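Putative secreted glycosylhydrolase (Parabacteroides distasonis ATCC 8503, PDB 3IMM) probably acts as a secreted hydrolase of the 3-keto-disaccharide hydrolase family, most likely on sugar substrates, with a sandwich-like fold that carries a bound sodium ion. Local coordinates at residues A[133-138]-A[143-148]; A[106-111]-A[149-154]; A[114-117]-A[122-125]; A[64-69]-A[73-78]. One frame throughout, in Å; residues are numbered along the deposited sequence. Where two conformers were deposited one is given.

Interaction 1 of 4, residues A[133-138]-A[143-148]; sequences HIMVIL and VTEMDM
Asp147 turns its carboxylate anti to the backbone N (chi1 -179°), while His133 holds CG anti to its own carbonyl carbon (chi1 -57°), and the two side chains leave the sheet side by side. CE1 of the imidazole comes to 3.3 Å from Asp147 OD2, the planes inclined at 51°, and OD1 is engaged by Ser149. Beneath them the hairpin is antiparallel: Ile134 N donates to Met146 O at 3.0 Å, and selenomethionine Met146 N returns a bond to Ile134 O at 2.8 Å. Nearer the turn comes a classic beta bulge, where Val136 O takes Val143 N at 2.9 Å and, weakly, Thr144 N. At the bulge Val143 CG2 lies 4.0 Å from Val136 CG1 and also touches Leu138 CB. On the face away from His133 and Asp147, Ile134 packs on Val80 and Val136 on Ile82 of the second sheet. Replacing Asp147 by alanine removes the carboxylate, and Ser149 OG is then likely to lose this partner. The chemistry divides by face: His133, Asp147, Glu145 and Met135 lie outward, whereas the inward face is mostly apolar, with the hydroxyl of Thr144 satisfied by Gly102 O.

Interaction 2 of 4, residues A[106-111]-A[149-154]; sequences GHLGAV and SKWTSG
Trp151 and His107 meet obliquely, their rings inclined at 54° with the indole's five-membered ring and the imidazole centred 5.4 Å apart, a geometry that is neither a stack nor edge-to-face. Trp151 CD1 lies at the rim of the imidazole, near its plane, 3.6 Å from His107 CD2. The backbone completes the fit: His107 O sits at the edge of the indole, in its plane, 3.3 Å from Trp151 NE1. That bond is weak and bent (132°); the stronger partner of NE1 is Asn157 OD1. The six-membered end of the indole crosses Leu108 at about a right angle, with Leu108 CB 3.9 Å from Trp151 CZ2. Because Leu108 holds CG anti to its backbone N (chi1 -178°), its CD1 reaches along to Trp151 CH2 at 4.1 Å. The imidazole has two further partners: ND1 bonds to Tyr105 O, and Phe171 stacks on the ring. Selenomethionine Met146, from the edge strand 141-147, packs against both aromatic residues and so joins the loops to the sheet. Two local backbone motifs present these groups: His107 and Leu108 both face Ile104 in a classic beta bulge, while Trp151 stands at the centre of an inverse gamma turn.

Interaction 3 of 4, residues A[114-117]-A[122-125]; sequences KVVK and WNHM
Asn123 lays its side-chain amide against Val116 and the start of Lys117, its OD1 lying 3.4 Å from Val116 CG2 and 3.6 Å from Lys117 CB. With CG anti to the carbonyl carbon (chi1 -58°), the amide reaches the 114-117 loop. There OD1 accepts Lys117 N at 2.9 Å in a nearly straight bond (177°) that uses a lone pair in the carbonyl plane. Lys117 then runs its extended chain past Asn123 in the opposite direction. Its CD passes 3.4 Å from Trp122 O, and NZ ends in a weak hydrogen bond to that same carbonyl, 3.5 Å away. Asn139 ND2 is a second donor to Asn123 OD1, whereas Asn123 ND2 donates to Phe55 O on the adjacent strand 49-57. Were the amide cut back to the methyl of an alanine, Lys117 N and Phe55 O would probably lose these partners, weakening the hold of 114-117 on the strand. One buried amide thus satisfies both its polar ends and ties the loop backbone to the sheet, beside the backbone bonding of Asn123 with Phe55; the lysine adds a looser, largely hydrocarbon cover.

Interaction 4 of 4, residues A[64-69]-A[73-78]; sequences GVVVYC and KDWIPN
Trp75, Cys69 and Asn78 give up the most surface here, and each uses a different part of itself. Trp75 places CG between its backbone N and carbonyl carbon (chi1 66°), which brings the indole against Val66 of strand 62-69. Its CB rests 3.6 Å from Cys69 SG, and the six-membered ring meets Val66 obliquely, Trp75 CZ3 lying 3.6 Å from Val66 CG2. The two side chains run at about a right angle. One face of the indole is covered from within its own loop by Ile76 CG1, while Trp41 meets the ring system edge-to-face. Cys69 holds SG anti to the backbone N, where it meets Trp75 CB, and its CA approaches Asn78 O at 3.4 Å in a CH...O contact. Asn78 contributes its backbone to the interface; its amide serves the loop, where ND2 donates to Asp74 O at 2.7 Å, and OD1 takes Lys169. Asn78 N also bonds to Trp75 O at 3.0 Å, closing the turn. The chemistry is split accordingly: polar bonds shape the 73-78 loop from inside, whereas its contact with 64-69 is mainly apolar packing plus one CH...O contact, and Asn78 also bonds to the backbone of Thr70.

Along the chain interaction 4 comes first; residues 106-111 then open interaction 2, which encloses interactions 3 and 1 before closing at 149-154. Interactions 1 and 3 share the six-stranded antiparallel sheet through neighbouring strands 133-138 and 122-130, their centres about 16 Å apart. The centres of interactions 1 and 2 are about 10 Å apart, where loops flank the edge strand 141-147. Interaction 4 belongs to the five-stranded sheet, the layer that carries the sodium ligands Asn62, Ser63, Glu81 and Gln83; it reaches interaction 1 through Tyr68, which packs on Ile134 and Met148. Together the contacts illustrate a concanavalin-like sandwich: two sheets face each other, and loops are tied to their margins.

Interaction 1 of 4, residues A[133-138]-A[143-148]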
loop_
_atom_site.group_PDB
_atom_site.type_symbol
_atom_site.label_atom_id
_atom_site.label_comp_id
_atom_site.label_asym_id
_atom_site.label_seq_id
_atom_site.Cartn_x
_atom_site.Cartn_y
_atom_site.Cartn_z
ATOM N N HIS A 133 4.781 -6.110 -13.125
ATOM C CA HIS A 133 5.360 -6.898 -12.028
ATOM C C HIS A 133 5.562 -6.060 -10.763
ATOM O O HIS A 133 6.321 -5.062 -10.774
ATOM C CB HIS A 133 6.675 -7.526 -12.489
ATOM C CG HIS A 133 6.503 -8.385 -13.703
ATOM N ND1 HIS A 133 6.100 -9.704 -13.632
ATOM C CD2 HIS A 133 6.601 -8.090 -15.027
ATOM C CE1 HIS A 133 5.998 -10.194 -14.857
ATOM N NE2 HIS A 133 6.292 -9.234 -15.721
ATOM N N ILE A 134 4.848 -6.448 -9.705
ATOM C CA ILE A 134 4.935 -5.838 -8.361
ATOM C C ILE A 134 5.442 -6.911 -7.401
ATOM O O ILE A 134 4.948 -8.028 -7.407
ATOM C CB ILE A 134 3.547 -5.280 -7.924
ATOM C CG1 ILE A 134 3.128 -4.197 -8.927
ATOM C CG2 ILE A 134 3.576 -4.685 -6.482
ATOM C CD1 ILE A 134 1.784 -3.538 -8.663
HETATM N N MSE A 135 6.470 -6.580 -6.631
HETATM C CA MSE A 135 6.990 -7.440 -5.584
HETATM C C MSE A 135 6.886 -6.711 -4.251
HETATM O O MSE A 135 7.133 -5.502 -4.174
HETATM C CB MSE A 135 8.451 -7.805 -5.872
HETATM C CG MSE A 135 9.178 -8.402 -4.693
HETATM SE SE MSE A 135 11.027 -8.849 -5.118
HETATM C CE MSE A 135 10.735 -10.243 -6.477
ATOM N N VAL A 136 6.512 -7.439 -3.201
ATOM C CA VAL A 136 6.498 -6.863 -1.869
ATOM C C VAL A 136 7.479 -7.640 -0.995
ATOM O O VAL A 136 7.397 -8.861 -0.845
ATOM C CB VAL A 136 5.103 -6.834 -1.254
ATOM C CG1 VAL A 136 5.133 -6.183 0.095
ATOM C CG2 VAL A 136 4.111 -6.126 -2.185
ATOM N N ILE A 137 8.385 -6.896 -0.375
ATOM C CA ILE A 137 9.326 -7.451 0.527
ATOM C C ILE A 137 8.997 -6.840 1.874
ATOM O O ILE A 137 9.052 -5.627 2.011
ATOM C CB ILE A 137 10.760 -7.113 0.090
ATOM C CG1 ILE A 137 10.996 -7.583 -1.362
ATOM C CG2 ILE A 137 11.766 -7.762 1.076
ATOM C CD1 ILE A 137 11.826 -6.705 -2.168
ATOM N N LEU A 138 8.668 -7.669 2.859
ATOM C CA LEU A 138 8.234 -7.191 4.193
ATOM C C LEU A 138 9.204 -7.764 5.243
ATOM O O LEU A 138 9.403 -8.958 5.291
ATOM C CB LEU A 138 6.797 -7.644 4.450
ATOM C CG LEU A 138 6.161 -7.341 5.807
ATOM C CD1 LEU A 138 6.204 -5.836 6.076
ATOM C CD2 LEU A 138 4.736 -7.867 5.874
ATOM N N VAL A 143 7.282 -11.594 0.229
ATOM C CA VAL A 143 5.963 -12.099 0.558
ATOM C C VAL A 143 4.981 -12.162 -0.619
ATOM O O VAL A 143 4.106 -12.998 -0.617
ATOM C CB VAL A 143 5.316 -11.382 1.770
ATOM C CG1 VAL A 143 6.153 -11.692 3.026
ATOM C CG2 VAL A 143 5.191 -9.897 1.563
ATOM N N THR A 144 5.153 -11.322 -1.628
ATOM C CA THR A 144 4.133 -11.173 -2.663
ATOM C C THR A 144 4.800 -10.827 -3.959
ATOM O O THR A 144 5.697 -9.983 -4.002
ATOM C CB THR A 144 3.096 -10.075 -2.260
ATOM O OG1 THR A 144 2.605 -10.389 -0.954
ATOM C CG2 THR A 144 1.933 -9.958 -3.266
ATOM N N GLU A 145 4.358 -11.497 -5.015
ATOM C CA GLU A 145 4.858 -11.271 -6.381
ATOM C C GLU A 145 3.684 -11.393 -7.322
ATOM O O GLU A 145 3.165 -12.489 -7.541
ATOM C CB GLU A 145 5.897 -12.310 -6.786
ATOM C CG GLU A 145 7.286 -11.849 -6.616
ATOM C CD GLU A 145 8.289 -12.831 -7.117
ATOM O OE1 GLU A 145 8.418 -13.897 -6.509
ATOM O OE2 GLU A 145 8.930 -12.529 -8.130
HETATM N N MSE A 146 3.273 -10.269 -7.880
HETATM C CA MSE A 146 2.137 -10.221 -8.758
HETATM C C MSE A 146 2.619 -9.947 -10.159
HETATM O O MSE A 146 3.360 -8.997 -10.390
HETATM C CB MSE A 146 1.222 -9.060 -8.369
HETATM C CG MSE A 146 0.125 -8.819 -9.404
HETATM SE SE MSE A 146 -1.298 -7.665 -8.767
HETATM C CE MSE A 146 -2.417 -8.887 -7.936
ATOM N N ASP A 147 2.129 -10.731 -11.104
ATOM C CA ASP A 147 2.128 -10.334 -12.536
ATOM C C ASP A 147 0.700 -9.965 -12.940
ATOM O O ASP A 147 -0.098 -10.825 -13.228
ATOM C CB ASP A 147 2.665 -11.470 -13.422
ATOM C CG ASP A 147 2.710 -11.101 -14.924
ATOM O OD1 ASP A 147 2.086 -10.112 -15.385
ATOM O OD2 ASP A 147 3.332 -11.879 -15.659
HETATM N N MSE A 148 0.442 -8.668 -13.053
HETATM C CA MSE A 148 -0.875 -8.104 -13.349
HETATM C C MSE A 148 -1.513 -8.611 -14.633
HETATM O O MSE A 148 -2.740 -8.535 -14.777
HETATM C CB MSE A 148 -0.806 -6.554 -13.375
HETATM C CG MSE A 148 -0.367 -5.963 -12.076
HETATM SE SE MSE A 148 -0.016 -4.106 -12.159
HETATM C CE MSE A 148 -1.830 -3.440 -12.423
#

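Interaction 2 of 4, residues A[106-111]-A[149-154]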
loop_
_atom_site.group_PDB
_atom_site.type_symbol
_atom_site.label_atom_id
_atom_site.label_comp_id
_atom_site.label_asym_id
_atom_site.label_seq_id
_atom_site.Cartn_x
_atom_site.Cartn_y
_atom_site.Cartn_z
ATOM N N GLY A 106 -7.430 -7.315 -2.143
ATOM C CA GLY A 106 -8.515 -7.786 -3.028
ATOM C C GLY A 106 -8.142 -8.674 -4.193
ATOM O O GLY A 106 -9.050 -9.164 -4.926
ATOM N N HIS A 107 -6.837 -8.958 -4.335
ATOM C CA HIS A 107 -6.294 -9.575 -5.553
ATOM C C HIS A 107 -5.346 -10.762 -5.362
ATOM O O HIS A 107 -5.399 -11.741 -6.135
ATOM C CB HIS A 107 -5.642 -8.495 -6.429
ATOM C CG HIS A 107 -6.635 -7.521 -6.982
ATOM N ND1 HIS A 107 -7.090 -6.428 -6.272
ATOM C CD2 HIS A 107 -7.307 -7.516 -8.159
ATOM C CE1 HIS A 107 -7.980 -5.782 -7.002
ATOM N NE2 HIS A 107 -8.134 -6.426 -8.149
ATOM N N LEU A 108 -4.463 -10.675 -4.372
ATOM C CA LEU A 108 -3.421 -11.671 -4.183
ATOM C C LEU A 108 -2.930 -11.708 -2.741
ATOM O O LEU A 108 -2.536 -10.681 -2.185
ATOM C CB LEU A 108 -2.237 -11.377 -5.138
ATOM C CG LEU A 108 -1.069 -12.367 -5.094
ATOM C CD1 LEU A 108 -1.501 -13.783 -5.665
ATOM C CD2 LEU A 108 0.132 -11.754 -5.831
ATOM N N GLY A 109 -2.952 -12.903 -2.151
ATOM C CA GLY A 109 -2.473 -13.119 -0.801
ATOM C C GLY A 109 -0.958 -13.078 -0.694
ATOM O O GLY A 109 -0.241 -13.218 -1.700
ATOM N N ALA A 110 -0.477 -12.900 0.538
ATOM C CA ALA A 110 0.952 -13.037 0.844
ATOM C C ALA A 110 1.240 -14.526 1.001
ATOM O O ALA A 110 0.329 -15.310 1.254
ATOM C CB ALA A 110 1.317 -12.262 2.095
ATOM N N VAL A 111 2.496 -14.938 0.798
ATOM C CA VAL A 111 2.822 -16.365 0.884
ATOM C C VAL A 111 2.894 -16.826 2.345
ATOM O O VAL A 111 2.576 -17.984 2.647
ATOM C CB VAL A 111 4.087 -16.802 0.058
ATOM C CG1 VAL A 111 3.760 -16.785 -1.473
ATOM C CG2 VAL A 111 5.337 -15.998 0.385
ATOM N N SER A 149 -0.707 -9.151 -15.548
ATOM C CA SER A 149 -1.224 -9.658 -16.823
ATOM C C SER A 149 -2.100 -10.876 -16.621
ATOM O O SER A 149 -2.936 -11.132 -17.461
ATOM C CB SER A 149 -0.112 -9.953 -17.843
ATOM O OG SER A 149 0.719 -10.971 -17.396
ATOM N N LYS A 150 -1.956 -11.573 -15.486
ATOM C CA LYS A 150 -2.806 -12.720 -15.161
ATOM C C LYS A 150 -4.195 -12.303 -14.745
ATOM O O LYS A 150 -5.114 -13.112 -14.767
ATOM C CB LYS A 150 -2.215 -13.552 -14.034
ATOM C CG LYS A 150 -0.861 -14.193 -14.352
ATOM C CD LYS A 150 -0.215 -14.833 -13.090
ATOM C CE LYS A 150 -0.870 -16.170 -12.685
ATOM N NZ LYS A 150 -0.775 -16.360 -11.189
ATOM N N TRP A 151 -4.368 -11.050 -14.349
ATOM C CA TRP A 151 -5.661 -10.585 -13.818
ATOM C C TRP A 151 -6.534 -10.082 -14.978
ATOM O O TRP A 151 -6.761 -8.870 -15.134
ATOM C CB TRP A 151 -5.438 -9.496 -12.754
ATOM C CG TRP A 151 -5.269 -10.067 -11.386
ATOM C CD1 TRP A 151 -6.217 -10.116 -10.396
ATOM C CD2 TRP A 151 -4.109 -10.732 -10.873
ATOM N NE1 TRP A 151 -5.701 -10.769 -9.297
ATOM C CE2 TRP A 151 -4.412 -11.165 -9.576
ATOM C CE3 TRP A 151 -2.858 -11.016 -11.389
ATOM C CZ2 TRP A 151 -3.504 -11.863 -8.800
ATOM C CZ3 TRP A 151 -1.939 -11.698 -10.585
ATOM C CH2 TRP A 151 -2.268 -12.099 -9.313
ATOM N N THR A 152 -6.986 -11.035 -15.788
ATOM C CA THR A 152 -7.826 -10.763 -16.934
ATOM C C THR A 152 -9.271 -10.502 -16.507
ATOM O O THR A 152 -10.004 -9.827 -17.209
ATOM C CB THR A 152 -7.778 -11.912 -17.928
ATOM O OG1 THR A 152 -8.050 -13.128 -17.222
ATOM C CG2 THR A 152 -6.414 -11.976 -18.629
ATOM N N SER A 153 -9.644 -10.994 -15.333
ATOM C CA SER A 153 -10.952 -10.728 -14.752
ATOM C C SER A 153 -10.891 -9.642 -13.678
ATOM O O SER A 153 -9.971 -9.601 -12.835
ATOM C CB SER A 153 -11.560 -12.045 -14.201
ATOM O OG SER A 153 -12.738 -11.851 -13.433
ATOM N N GLY A 154 -11.885 -8.749 -13.722
ATOM C CA GLY A 154 -12.205 -7.858 -12.624
ATOM C C GLY A 154 -13.123 -8.425 -11.540
ATOM O O GLY A 154 -13.424 -7.743 -10.581
#

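Interaction 3 of 4, residues A[114-117]-A[122-125]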
loop_
_atom_site.group_PDB
_atom_site.type_symbol
_atom_site.label_atom_id
_atom_site.label_comp_id
_atom_site.label_asym_id
_atom_site.label_seq_id
_atom_site.Cartn_x
_atom_site.Cartn_y
_atom_site.Cartn_z
ATOM N N LYS A 114 1.780 -13.109 9.317
ATOM C CA LYS A 114 2.468 -12.790 10.541
ATOM C C LYS A 114 3.981 -12.674 10.294
ATOM O O LYS A 114 4.796 -12.932 11.173
ATOM C CB LYS A 114 2.102 -13.804 11.611
ATOM C CG LYS A 114 0.622 -13.855 11.928
ATOM C CD LYS A 114 0.382 -14.799 13.125
ATOM C CE LYS A 114 -1.094 -14.909 13.446
ATOM N NZ LYS A 114 -1.286 -15.344 14.858
ATOM N N VAL A 115 4.339 -12.222 9.100
ATOM C CA VAL A 115 5.661 -11.608 8.879
ATOM C C VAL A 115 5.695 -10.181 9.487
ATOM O O VAL A 115 6.733 -9.696 9.916
ATOM C CB VAL A 115 6.004 -11.615 7.400
ATOM C CG1 VAL A 115 7.351 -10.916 7.129
ATOM C CG2 VAL A 115 5.989 -13.102 6.892
ATOM N N VAL A 116 4.554 -9.510 9.509
ATOM C CA VAL A 116 4.442 -8.217 10.139
ATOM C C VAL A 116 4.675 -8.439 11.621
ATOM O O VAL A 116 4.318 -9.468 12.181
ATOM C CB VAL A 116 3.052 -7.555 9.883
ATOM C CG1 VAL A 116 1.932 -8.354 10.531
ATOM C CG2 VAL A 116 3.027 -6.100 10.385
ATOM N N LYS A 117 5.332 -7.473 12.254
ATOM C CA LYS A 117 5.593 -7.553 13.684
ATOM C C LYS A 117 4.337 -7.171 14.432
ATOM O O LYS A 117 3.331 -6.775 13.832
ATOM C CB LYS A 117 6.790 -6.677 14.033
ATOM C CG LYS A 117 8.054 -7.268 13.463
ATOM C CD LYS A 117 9.181 -6.330 13.565
ATOM C CE LYS A 117 10.478 -6.963 13.061
ATOM N NZ LYS A 117 11.553 -5.897 13.014
ATOM N N TRP A 122 8.463 -1.583 14.894
ATOM C CA TRP A 122 8.652 -1.005 13.567
ATOM C C TRP A 122 8.870 -2.076 12.527
ATOM O O TRP A 122 9.571 -3.061 12.757
ATOM C CB TRP A 122 9.764 0.064 13.528
ATOM C CG TRP A 122 9.263 1.380 14.023
ATOM C CD1 TRP A 122 9.328 1.832 15.296
ATOM C CD2 TRP A 122 8.537 2.376 13.286
ATOM N NE1 TRP A 122 8.719 3.041 15.404
ATOM C CE2 TRP A 122 8.238 3.415 14.183
ATOM C CE3 TRP A 122 8.135 2.504 11.960
ATOM C CZ2 TRP A 122 7.540 4.565 13.796
ATOM C CZ3 TRP A 122 7.407 3.627 11.578
ATOM C CH2 TRP A 122 7.129 4.650 12.486
ATOM N N ASN A 123 8.219 -1.876 11.393
ATOM C CA ASN A 123 8.364 -2.737 10.221
ATOM C C ASN A 123 9.032 -2.006 9.072
ATOM O O ASN A 123 9.079 -0.770 9.031
ATOM C CB ASN A 123 6.998 -3.211 9.709
ATOM C CG ASN A 123 6.227 -3.957 10.740
ATOM O OD1 ASN A 123 6.314 -5.179 10.845
ATOM N ND2 ASN A 123 5.491 -3.223 11.547
ATOM N N HIS A 124 9.538 -2.789 8.123
ATOM C CA HIS A 124 10.073 -2.224 6.892
ATOM C C HIS A 124 9.473 -2.971 5.705
ATOM O O HIS A 124 9.283 -4.187 5.757
ATOM C CB HIS A 124 11.615 -2.263 6.862
ATOM C CG HIS A 124 12.173 -1.702 5.609
ATOM N ND1 HIS A 124 12.525 -2.494 4.538
ATOM C CD2 HIS A 124 12.325 -0.425 5.202
ATOM C CE1 HIS A 124 12.932 -1.722 3.549
ATOM N NE2 HIS A 124 12.832 -0.465 3.928
HETATM N N MSE A 125 9.117 -2.216 4.667
HETATM C CA MSE A 125 8.539 -2.771 3.458
HETATM C C MSE A 125 9.176 -2.085 2.254
HETATM O O MSE A 125 9.341 -0.872 2.232
HETATM C CB MSE A 125 7.020 -2.583 3.438
HETATM C CG MSE A 125 6.367 -2.942 2.124
HETATM SE SE MSE A 125 4.425 -2.652 2.195
HETATM C CE MSE A 125 4.066 -4.219 3.161
#

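Interaction 4 of 4, residues A[64-69]-A[73-78]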
loop_
_atom_site.group_PDB
_atom_site.type_symbol
_atom_site.label_atom_id
_atom_site.label_comp_id
_atom_site.label_asym_id
_atom_site.label_seq_id
_atom_site.Cartn_x
_atom_site.Cartn_y
_atom_site.Cartn_z
ATOM N N GLY A 64 -2.884 0.790 3.760
ATOM C CA GLY A 64 -2.350 0.338 2.472
ATOM C C GLY A 64 -1.584 1.415 1.756
ATOM O O GLY A 64 -1.807 2.588 1.978
ATOM N N VAL A 65 -0.656 0.987 0.911
ATOM C CA VAL A 65 0.109 1.866 0.064
ATOM C C VAL A 65 -0.540 1.756 -1.311
ATOM O O VAL A 65 -0.788 0.634 -1.803
ATOM C CB VAL A 65 1.582 1.437 0.034
ATOM C CG1 VAL A 65 2.382 2.383 -0.834
ATOM C CG2 VAL A 65 2.166 1.395 1.498
ATOM N N VAL A 66 -0.817 2.896 -1.933
ATOM C CA VAL A 66 -1.467 2.917 -3.239
ATOM C C VAL A 66 -0.442 3.295 -4.287
ATOM O O VAL A 66 0.292 4.236 -4.102
ATOM C CB VAL A 66 -2.676 3.870 -3.242
ATOM C CG1 VAL A 66 -3.362 3.892 -4.588
ATOM C CG2 VAL A 66 -3.673 3.417 -2.152
ATOM N N VAL A 67 -0.366 2.527 -5.361
ATOM C CA VAL A 67 0.557 2.817 -6.474
ATOM C C VAL A 67 -0.258 2.840 -7.759
ATOM O O VAL A 67 -1.438 2.403 -7.798
ATOM C CB VAL A 67 1.744 1.799 -6.567
ATOM C CG1 VAL A 67 2.584 1.831 -5.265
ATOM C CG2 VAL A 67 1.256 0.336 -6.887
ATOM N N TYR A 68 0.340 3.405 -8.801
ATOM C CA TYR A 68 -0.256 3.381 -10.122
ATOM C C TYR A 68 -1.636 4.033 -10.127
ATOM O O TYR A 68 -2.559 3.566 -10.826
ATOM C CB TYR A 68 -0.379 1.910 -10.608
ATOM C CG TYR A 68 0.897 1.142 -10.830
ATOM C CD1 TYR A 68 2.126 1.776 -10.853
ATOM C CD2 TYR A 68 0.857 -0.242 -11.125
ATOM C CE1 TYR A 68 3.277 1.076 -11.087
ATOM C CE2 TYR A 68 2.020 -0.948 -11.396
ATOM C CZ TYR A 68 3.220 -0.282 -11.383
ATOM O OH TYR A 68 4.391 -0.935 -11.655
ATOM N N CYS A 69 -1.794 5.093 -9.346
ATOM C CA CYS A 69 -3.077 5.770 -9.256
ATOM C C CYS A 69 -3.225 6.784 -10.370
ATOM O O CYS A 69 -2.447 7.699 -10.474
ATOM C CB CYS A 69 -3.285 6.437 -7.893
ATOM S SG CYS A 69 -4.839 7.259 -7.813
ATOM N N LYS A 73 -8.837 11.472 -7.020
ATOM C CA LYS A 73 -10.209 11.677 -6.487
ATOM C C LYS A 73 -10.970 10.326 -6.481
ATOM O O LYS A 73 -11.408 9.860 -5.428
ATOM C CB LYS A 73 -10.975 12.767 -7.264
ATOM N N ASP A 74 -11.063 9.684 -7.642
ATOM C CA ASP A 74 -11.677 8.352 -7.773
ATOM C C ASP A 74 -10.613 7.246 -7.819
ATOM O O ASP A 74 -10.489 6.501 -8.805
ATOM C CB ASP A 74 -12.555 8.328 -9.038
ATOM C CG ASP A 74 -13.366 7.036 -9.183
ATOM O OD1 ASP A 74 -13.723 6.420 -8.154
ATOM O OD2 ASP A 74 -13.650 6.663 -10.333
ATOM N N TRP A 75 -9.870 7.124 -6.727
ATOM C CA TRP A 75 -8.648 6.321 -6.714
ATOM C C TRP A 75 -8.879 4.838 -6.520
ATOM O O TRP A 75 -8.114 4.031 -7.003
ATOM C CB TRP A 75 -7.681 6.825 -5.628
ATOM C CG TRP A 75 -8.114 6.670 -4.168
ATOM C CD1 TRP A 75 -8.736 7.613 -3.385
ATOM C CD2 TRP A 75 -7.879 5.533 -3.311
ATOM N NE1 TRP A 75 -8.892 7.133 -2.109
ATOM C CE2 TRP A 75 -8.386 5.864 -2.031
ATOM C CE3 TRP A 75 -7.287 4.285 -3.500
ATOM C CZ2 TRP A 75 -8.340 4.982 -0.951
ATOM C CZ3 TRP A 75 -7.236 3.397 -2.426
ATOM C CH2 TRP A 75 -7.774 3.752 -1.163
ATOM N N ILE A 76 -9.963 4.493 -5.822
ATOM C CA ILE A 76 -10.149 3.146 -5.333
ATOM C C ILE A 76 -10.154 2.135 -6.499
ATOM O O ILE A 76 -9.441 1.142 -6.434
ATOM C CB ILE A 76 -11.408 3.063 -4.435
ATOM C CG1 ILE A 76 -11.136 3.729 -3.084
ATOM C CG2 ILE A 76 -11.830 1.602 -4.205
ATOM C CD1 ILE A 76 -12.402 4.217 -2.365
ATOM N N PRO A 77 -10.963 2.376 -7.557
ATOM C CA PRO A 77 -10.926 1.483 -8.701
ATOM C C PRO A 77 -9.805 1.762 -9.703
ATOM O O PRO A 77 -9.622 0.993 -10.618
ATOM C CB PRO A 77 -12.310 1.701 -9.378
ATOM C CG PRO A 77 -12.816 3.015 -8.882
ATOM C CD PRO A 77 -11.961 3.456 -7.725
ATOM N N ASN A 78 -9.054 2.846 -9.546
ATOM C CA ASN A 78 -8.051 3.213 -10.548
ATOM C C ASN A 78 -6.674 3.171 -9.946
ATOM O O ASN A 78 -5.908 4.105 -10.081
ATOM C CB ASN A 78 -8.352 4.599 -11.131
ATOM C CG ASN A 78 -9.692 4.654 -11.823
ATOM O OD1 ASN A 78 -9.909 3.957 -12.787
ATOM N ND2 ASN A 78 -10.595 5.460 -11.316
#